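Local coordinates for trwC protein (PDB 4PCB) that probably nicks and transfers one strand of plasmid DNA during conjugation, as the metal-binding relaxase part of a longer protein that also carries a RecD-like helicase, at residues 155-160 against 230-235; 208-213 against 221-226. All blocks are in the same frame, centred on the assembly; numbering follows the deposited sequence.

Contact 1: 155-160 against 230-235; sequences ERDPQL and EGFSKR. With nucleotides of chain B.
Lys234 reaches across to the loop 155-160 and shares its ammonium between two oxygens of that loop. Lys234 NZ donates to the backbone O of Glu155 at 3.1 Å, and it forms a salt bridge with Asp157 OD1 at 3.2 Å, meeting that oxygen from above the carboxylate plane. Bends at chi3 (-52°) and chi4 (-89°) turn Lys234 NZ onto these two oxygens, and Lys234 CE also packs 3.4 Å from Glu155 CG, the two side chains crossing at about a right angle. The other carboxylate oxygen, Asp157 OD2, faces the first turn of helix 234-245 and takes two weak bonds, from Lys234 N at 3.3 Å and Arg235 N at 3.5 Å. Apolar contact is small: Pro158 CD rests 3.6 Å from Phe232 CD1, with Trp281 and Ala285 of helix 275-285 and Leu96 of helix 92-100 packed around the pair. DNA is held from both segments. Gln159 NE2 donates to O2 of DT21 of chain B at 2.6 Å, while its OE1 is engaged by Lys92; Arg235 NE makes a weak bond to OP1 of DG23 of chain B, the phosphate oxygen lying at the guanidinium edge. Lys234, through its salt bridge and its bond to Glu155 O, thus joins the helix start to the loop leading to the metal ligand His161; the weak backbone bonds only add to this, and Lys234 probably balances the Asp157 charge beside the DNA backbone.

Contact 2: 208-213 against 221-226; sequences GYQLRY and LAHIDR
Leu221 packs its two methyls against both Leu211 and Tyr209, forming the tight inner side of this short antiparallel ribbon. CD2 of Leu221 lies 3.6 Å from Leu211 CD2, and CD1 of Leu221 is 4.0 Å from Tyr209 CD2. Leu211 and Leu221 are a non-hydrogen-bonded pair whose side chains diverge at CB; with CG of each beside its own backbone N (chi1 -46° and -55°), the branched ends come together again, Leu211 against Ala201 and Leu221 against Leu204 of helix 189-206. Next to them Ala222 N donates to Gln210 O at 2.9 Å, and Leu221 CA adds a CA-H...O contact to the same oxygen. On the looser outer side, Gln210 CB meets Ala222 CB at 3.9 Å, but the glutamine's end runs out along the more exposed side, near the His223 ring edge. Farther along, Arg212 bends at chi3 (66°) and sends NH2 to Ile224 O at 3.3 Å, nearly straight and on a lone pair, with the oxygen in the guanidinium plane. A leucine in place of Arg212 would probably leave Ile224 O without this donor. Leucines therefore hold the ribbon against helix 189-206, while Arg212 bonds the backbone of the following loop, with Asp220 as a weak second partner.

In the fold
Contact 2 and contact 1 lie on the same side of the chain's centre, their own centres 18 Å apart, both in the relaxase part of TrwC. Along the sequence the loop 155-160 comes first, between strands 145-150 and 161-171 of the main antiparallel sheet; helix 189-206 and the two-stranded ribbon 211-213/219-221 follow, and 221-226 runs almost directly into 230-235 at the start of helix 234-245. Contact 2 is thus a short-range closure within the long excursion that contact 1 brings back. Helix 92-100 borders both. Contact 1 joins this excursion to the loop between the strands that carry the metal ligands His150, and His161 and His163, beside bound DNA, whereas contact 2 lies at the surface, about 6 Å from the nucleic acid at the nearest atom.

Contact 1: 155-160 against 230-235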
loop_
_atom_site.group_PDB
_atom_site.type_symbol
_atom_site.label_atom_id
_atom_site.label_comp_id
_atom_site.label_asym_id
_atom_site.label_seq_id
_atom_site.Cartn_x
_atom_site.Cartn_y
_atom_site.Cartn_z
ATOM N N GLU A 155 -4.316 -4.093 15.600
ATOM C CA GLU A 155 -4.277 -3.922 17.042
ATOM C C GLU A 155 -4.397 -2.430 17.305
ATOM O O GLU A 155 -4.113 -1.938 18.403
ATOM C CB GLU A 155 -2.991 -4.508 17.602
ATOM C CG GLU A 155 -3.092 -5.286 18.903
ATOM C CD GLU A 155 -4.105 -6.419 18.900
ATOM O OE1 GLU A 155 -4.213 -7.148 17.894
ATOM O OE2 GLU A 155 -4.777 -6.599 19.935
ATOM N N ARG A 156 -4.895 -1.752 16.269
ATOM C CA ARG A 156 -5.089 -0.301 16.200
ATOM C C ARG A 156 -3.939 0.524 16.766
ATOM O O ARG A 156 -4.127 1.467 17.547
ATOM C CB ARG A 156 -6.443 0.107 16.803
ATOM C CG ARG A 156 -7.488 0.048 15.679
ATOM C CD ARG A 156 -8.658 0.999 15.832
ATOM N NE ARG A 156 -9.701 0.695 14.850
ATOM C CZ ARG A 156 -10.606 -0.275 14.975
ATOM N NH1 ARG A 156 -10.638 -1.054 16.054
ATOM N NH2 ARG A 156 -11.499 -0.462 14.014
ATOM N N ASP A 157 -2.735 0.157 16.346
ATOM C CA ASP A 157 -1.552 0.943 16.630
ATOM C C ASP A 157 -1.464 2.003 15.553
ATOM O O ASP A 157 -1.824 1.739 14.401
ATOM C CB ASP A 157 -0.301 0.068 16.576
ATOM C CG ASP A 157 -0.217 -0.904 17.732
ATOM O OD1 ASP A 157 -0.172 -0.448 18.891
ATOM O OD2 ASP A 157 -0.183 -2.124 17.477
ATOM N N PRO A 158 -0.986 3.194 15.884
ATOM C CA PRO A 158 -0.797 4.199 14.838
ATOM C C PRO A 158 0.039 3.596 13.715
ATOM O O PRO A 158 1.238 3.404 13.889
ATOM C CB PRO A 158 -0.030 5.300 15.559
ATOM C CG PRO A 158 -0.520 5.212 16.961
ATOM C CD PRO A 158 -0.779 3.756 17.229
ATOM N N GLN A 159 -0.594 3.281 12.590
ATOM C CA GLN A 159 0.097 2.645 11.480
ATOM C C GLN A 159 -0.283 3.265 10.144
ATOM O O GLN A 159 -1.254 2.851 9.511
ATOM C CB GLN A 159 -0.194 1.145 11.458
ATOM C CG GLN A 159 0.457 0.407 10.299
ATOM C CD GLN A 159 1.968 0.366 10.410
ATOM O OE1 GLN A 159 2.556 1.034 11.256
ATOM N NE2 GLN A 159 2.602 -0.419 9.551
ATOM N N LEU A 160 0.493 4.257 9.722
ATOM C CA LEU A 160 0.310 4.891 8.424
ATOM C C LEU A 160 0.654 3.933 7.297
ATOM O O LEU A 160 1.733 3.359 7.247
ATOM C CB LEU A 160 1.149 6.149 8.333
ATOM C CG LEU A 160 0.370 7.346 8.863
ATOM C CD1 LEU A 160 1.261 8.555 8.897
ATOM C CD2 LEU A 160 -0.829 7.593 7.985
ATOM N N GLU A 230 8.341 -0.640 19.990
ATOM C CA GLU A 230 7.591 -1.895 20.082
ATOM C C GLU A 230 6.419 -1.779 21.061
ATOM O O GLU A 230 5.509 -2.626 21.079
ATOM C CB GLU A 230 8.504 -3.072 20.457
ATOM C CG GLU A 230 9.493 -2.808 21.573
ATOM C CD GLU A 230 10.846 -2.413 21.038
ATOM O OE1 GLU A 230 10.977 -2.230 19.804
ATOM O OE2 GLU A 230 11.782 -2.290 21.853
ATOM N N GLY A 231 6.416 -0.710 21.845
ATOM C CA GLY A 231 5.278 -0.453 22.693
ATOM C C GLY A 231 4.092 -0.142 21.806
ATOM O O GLY A 231 2.955 -0.511 22.100
ATOM N N PHE A 232 4.365 0.515 20.687
ATOM C CA PHE A 232 3.317 0.833 19.741
ATOM C C PHE A 232 3.272 -0.207 18.642
ATOM O O PHE A 232 2.479 -0.101 17.717
ATOM C CB PHE A 232 3.540 2.219 19.148
ATOM C CG PHE A 232 2.926 3.334 19.949
ATOM C CD1 PHE A 232 1.563 3.574 19.903
ATOM C CD2 PHE A 232 3.721 4.171 20.724
ATOM C CE1 PHE A 232 1.003 4.618 20.640
ATOM C CE2 PHE A 232 3.168 5.214 21.453
ATOM C CZ PHE A 232 1.809 5.431 21.413
ATOM N N SER A 233 4.116 -1.225 18.751
ATOM C CA SER A 233 4.146 -2.290 17.756
ATOM C C SER A 233 3.601 -3.595 18.322
ATOM O O SER A 233 4.254 -4.631 18.246
ATOM C CB SER A 233 5.568 -2.494 17.236
ATOM O OG SER A 233 6.244 -1.258 17.115
ATOM N N LYS A 234 2.403 -3.537 18.890
ATOM C CA LYS A 234 1.773 -4.714 19.473
ATOM C C LYS A 234 1.503 -5.771 18.414
ATOM O O LYS A 234 1.562 -6.967 18.688
ATOM C CB LYS A 234 0.464 -4.336 20.166
ATOM C CG LYS A 234 0.594 -3.217 21.182
ATOM C CD LYS A 234 -0.636 -3.144 22.067
ATOM C CE LYS A 234 -1.903 -3.072 21.236
ATOM N NZ LYS A 234 -2.273 -1.668 20.912
ATOM N N ARG A 235 1.196 -5.322 17.205
ATOM C CA ARG A 235 0.901 -6.236 16.114
ATOM C C ARG A 235 2.151 -7.012 15.728
ATOM O O ARG A 235 2.072 -8.090 15.143
ATOM C CB ARG A 235 0.349 -5.477 14.911
ATOM C CG ARG A 235 -0.154 -6.376 13.795
ATOM C CD ARG A 235 -1.513 -6.970 14.128
ATOM N NE ARG A 235 -1.994 -7.846 13.066
ATOM C CZ ARG A 235 -1.660 -9.124 12.946
ATOM N NH1 ARG A 235 -0.843 -9.681 13.825
ATOM N NH2 ARG A 235 -2.144 -9.849 11.947
ATOM P P DT B 22 3.219 -2.969 13.803
ATOM O OP1 DT B 22 2.026 -2.206 14.239
ATOM O OP2 DT B 22 3.876 -3.904 14.749
ATOM O "O5'" DT B 22 2.855 -3.763 12.471
ATOM C "C5'" DT B 22 1.789 -3.308 11.616
ATOM C "C4'" DT B 22 1.636 -4.208 10.412
ATOM O "O4'" DT B 22 2.883 -4.872 10.113
ATOM C "C3'" DT B 22 0.592 -5.320 10.563
ATOM O "O3'" DT B 22 -0.547 -5.081 9.727
ATOM C "C2'" DT B 22 1.314 -6.587 10.128
ATOM C "C1'" DT B 22 2.565 -6.073 9.442
ATOM N N1 DT B 22 3.729 -6.979 9.521
ATOM C C2 DT B 22 3.817 -7.976 8.577
ATOM O O2 DT B 22 2.993 -8.130 7.693
ATOM N N3 DT B 22 4.916 -8.788 8.703
ATOM C C4 DT B 22 5.909 -8.709 9.661
ATOM O O4 DT B 22 6.837 -9.511 9.649
ATOM C C5 DT B 22 5.750 -7.643 10.624
ATOM C C7 DT B 22 6.777 -7.477 11.698
ATOM C C6 DT B 22 4.681 -6.846 10.509
ATOM P P DG B 23 -1.808 -6.055 9.814
ATOM O OP1 DG B 23 -2.267 -6.078 11.224
ATOM O OP2 DG B 23 -1.449 -7.322 9.138
ATOM O "O5'" DG B 23 -2.905 -5.318 8.926
ATOM C "C5'" DG B 23 -3.296 -5.844 7.645
ATOM C "C4'" DG B 23 -3.292 -4.741 6.615
ATOM O "O4'" DG B 23 -1.996 -4.099 6.610
ATOM C "C3'" DG B 23 -3.529 -5.197 5.177
ATOM O "O3'" DG B 23 -4.919 -5.121 4.845
ATOM C "C2'" DG B 23 -2.716 -4.199 4.374
ATOM C "C1'" DG B 23 -1.515 -3.976 5.278
ATOM N N9 DG B 23 -0.451 -4.956 5.094
ATOM C C8 DG B 23 -0.528 -6.128 4.384
ATOM N N7 DG B 23 0.587 -6.806 4.390
ATOM C C5 DG B 23 1.456 -6.031 5.145
ATOM C C6 DG B 23 2.812 -6.251 5.499
ATOM O O6 DG B 23 3.541 -7.207 5.205
ATOM N N1 DG B 23 3.312 -5.213 6.277
ATOM C C2 DG B 23 2.601 -4.106 6.668
ATOM N N2 DG B 23 3.262 -3.212 7.418
ATOM N N3 DG B 23 1.335 -3.889 6.347
ATOM C C4 DG B 23 0.830 -4.885 5.590
ATOM P P DT B 21 10.188 -2.606 12.966
ATOM O OP1 DT B 21 10.696 -1.272 13.362
ATOM O OP2 DT B 21 10.690 -3.820 13.655
ATOM O "O5'" DT B 21 8.600 -2.571 13.075
ATOM C "C5'" DT B 21 7.948 -1.748 14.060
ATOM C "C4'" DT B 21 6.620 -1.252 13.534
ATOM O "O4'" DT B 21 6.837 -0.418 12.371
ATOM C "C3'" DT B 21 5.659 -2.350 13.080
ATOM O "O3'" DT B 21 4.316 -1.922 13.309
ATOM C "C2'" DT B 21 5.915 -2.423 11.586
ATOM C "C1'" DT B 21 6.127 -0.957 11.262
ATOM N N1 DT B 21 6.908 -0.691 10.035
ATOM C C2 DT B 21 6.225 -0.655 8.841
ATOM O O2 DT B 21 5.022 -0.838 8.756
ATOM N N3 DT B 21 7.007 -0.396 7.743
ATOM C C4 DT B 21 8.370 -0.174 7.721
ATOM O O4 DT B 21 8.937 0.045 6.655
ATOM C C5 DT B 21 9.023 -0.225 9.009
ATOM C C7 DT B 21 10.498 0.002 9.085
ATOM C C6 DT B 21 8.269 -0.480 10.086
#

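Contact 2: 208-213 against 221-226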
loop_
_atom_site.group_PDB
_atom_site.type_symbol
_atom_site.label_atom_id
_atom_site.label_comp_id
_atom_site.label_asym_id
_atom_site.label_seq_id
_atom_site.Cartn_x
_atom_site.Cartn_y
_atom_site.Cartn_z
ATOM N N GLY A 208 13.640 18.675 8.994
ATOM C CA GLY A 208 14.508 18.933 10.122
ATOM C C GLY A 208 14.572 17.716 11.016
ATOM O O GLY A 208 15.050 17.778 12.158
ATOM N N TYR A 209 14.063 16.597 10.522
ATOM C CA TYR A 209 14.084 15.429 11.368
ATOM C C TYR A 209 15.386 14.601 11.234
ATOM O O TYR A 209 15.964 14.400 10.144
ATOM C CB TYR A 209 12.815 14.606 11.142
ATOM C CG TYR A 209 11.572 15.255 11.777
ATOM C CD1 TYR A 209 11.692 16.318 12.687
ATOM C CD2 TYR A 209 10.297 14.782 11.514
ATOM C CE1 TYR A 209 10.566 16.909 13.283
ATOM C CE2 TYR A 209 9.167 15.367 12.104
ATOM C CZ TYR A 209 9.307 16.420 12.986
ATOM O OH TYR A 209 8.179 16.979 13.561
ATOM N N GLN A 210 15.873 14.194 12.406
ATOM C CA GLN A 210 17.065 13.383 12.536
ATOM C C GLN A 210 16.657 11.937 12.334
ATOM O O GLN A 210 15.647 11.522 12.872
ATOM C CB GLN A 210 17.691 13.625 13.921
ATOM C CG GLN A 210 19.225 13.588 13.953
ATOM C CD GLN A 210 19.808 13.833 15.340
ATOM O OE1 GLN A 210 19.123 14.298 16.241
ATOM N NE2 GLN A 210 21.093 13.557 15.498
ATOM N N LEU A 211 17.396 11.171 11.542
ATOM C CA LEU A 211 17.015 9.774 11.344
ATOM C C LEU A 211 18.102 8.840 11.888
ATOM O O LEU A 211 19.298 9.088 11.704
ATOM C CB LEU A 211 16.767 9.474 9.867
ATOM C CG LEU A 211 15.921 10.404 8.985
ATOM C CD1 LEU A 211 15.849 9.804 7.600
ATOM C CD2 LEU A 211 14.536 10.652 9.532
ATOM N N ARG A 212 17.675 7.750 12.516
ATOM C CA ARG A 212 18.573 6.679 12.923
ATOM C C ARG A 212 18.283 5.471 12.040
ATOM O O ARG A 212 17.140 5.243 11.658
ATOM C CB ARG A 212 18.377 6.345 14.404
ATOM C CG ARG A 212 18.760 4.929 14.802
ATOM C CD ARG A 212 18.375 4.639 16.244
ATOM N NE ARG A 212 16.930 4.624 16.445
ATOM C CZ ARG A 212 16.145 3.596 16.144
ATOM N NH1 ARG A 212 16.664 2.495 15.621
ATOM N NH2 ARG A 212 14.841 3.666 16.365
ATOM N N TYR A 213 19.313 4.704 11.709
ATOM C CA TYR A 213 19.158 3.614 10.752
ATOM C C TYR A 213 19.332 2.215 11.343
ATOM O O TYR A 213 19.984 2.035 12.369
ATOM C CB TYR A 213 20.104 3.815 9.565
ATOM C CG TYR A 213 19.970 5.172 8.911
ATOM C CD1 TYR A 213 19.052 5.387 7.891
ATOM C CD2 TYR A 213 20.753 6.242 9.320
ATOM C CE1 TYR A 213 18.926 6.626 7.293
ATOM C CE2 TYR A 213 20.631 7.484 8.729
ATOM C CZ TYR A 213 19.718 7.669 7.716
ATOM O OH TYR A 213 19.597 8.903 7.128
ATOM N N LEU A 221 12.899 7.908 13.385
ATOM C CA LEU A 221 13.313 9.220 13.805
ATOM C C LEU A 221 14.200 8.983 15.026
ATOM O O LEU A 221 13.978 8.016 15.754
ATOM C CB LEU A 221 12.113 10.111 14.137
ATOM C CG LEU A 221 11.035 10.296 13.059
ATOM C CD1 LEU A 221 9.979 11.332 13.503
ATOM C CD2 LEU A 221 11.629 10.671 11.691
ATOM N N ALA A 222 15.259 9.778 15.186
ATOM C CA ALA A 222 16.226 9.576 16.268
ATOM C C ALA A 222 15.643 9.831 17.647
ATOM O O ALA A 222 16.081 9.233 18.620
ATOM C CB ALA A 222 17.420 10.441 16.069
ATOM N N HIS A 223 14.696 10.755 17.748
ATOM C CA HIS A 223 14.087 11.058 19.045
ATOM C C HIS A 223 13.169 9.934 19.458
ATOM O O HIS A 223 12.786 9.834 20.610
ATOM C CB HIS A 223 13.326 12.382 19.004
ATOM C CG HIS A 223 14.212 13.572 19.158
ATOM N ND1 HIS A 223 13.919 14.607 20.024
ATOM C CD2 HIS A 223 15.406 13.873 18.606
ATOM C CE1 HIS A 223 14.881 15.510 19.970
ATOM N NE2 HIS A 223 15.801 15.084 19.108
ATOM N N ILE A 224 12.823 9.083 18.505
ATOM C CA ILE A 224 12.023 7.914 18.797
ATOM C C ILE A 224 12.891 6.692 18.573
ATOM O O ILE A 224 13.027 6.178 17.459
ATOM C CB ILE A 224 10.771 7.844 17.903
ATOM C CG1 ILE A 224 9.950 9.135 18.045
ATOM C CG2 ILE A 224 9.958 6.574 18.204
ATOM C CD1 ILE A 224 8.635 9.126 17.273
ATOM N N ASP A 225 13.447 6.200 19.674
ATOM C CA ASP A 225 14.277 5.005 19.666
ATOM C C ASP A 225 13.431 3.741 19.752
ATOM O O ASP A 225 12.221 3.805 19.946
ATOM C CB ASP A 225 15.263 5.042 20.832
ATOM C CG ASP A 225 14.633 5.565 22.105
ATOM O OD1 ASP A 225 14.182 6.728 22.108
ATOM O OD2 ASP A 225 14.584 4.814 23.100
ATOM N N ARG A 226 14.085 2.594 19.611
ATOM C CA ARG A 226 13.416 1.304 19.681
ATOM C C ARG A 226 12.727 1.132 21.029
ATOM O O ARG A 226 11.693 0.474 21.137
ATOM C CB ARG A 226 14.431 0.180 19.463
ATOM C CG ARG A 226 13.824 -1.141 19.021
ATOM C CD ARG A 226 14.893 -2.204 18.835
ATOM N NE ARG A 226 15.665 -1.998 17.615
ATOM C CZ ARG A 226 16.949 -2.314 17.479
ATOM N NH1 ARG A 226 17.613 -2.856 18.492
ATOM N NH2 ARG A 226 17.569 -2.088 16.329
#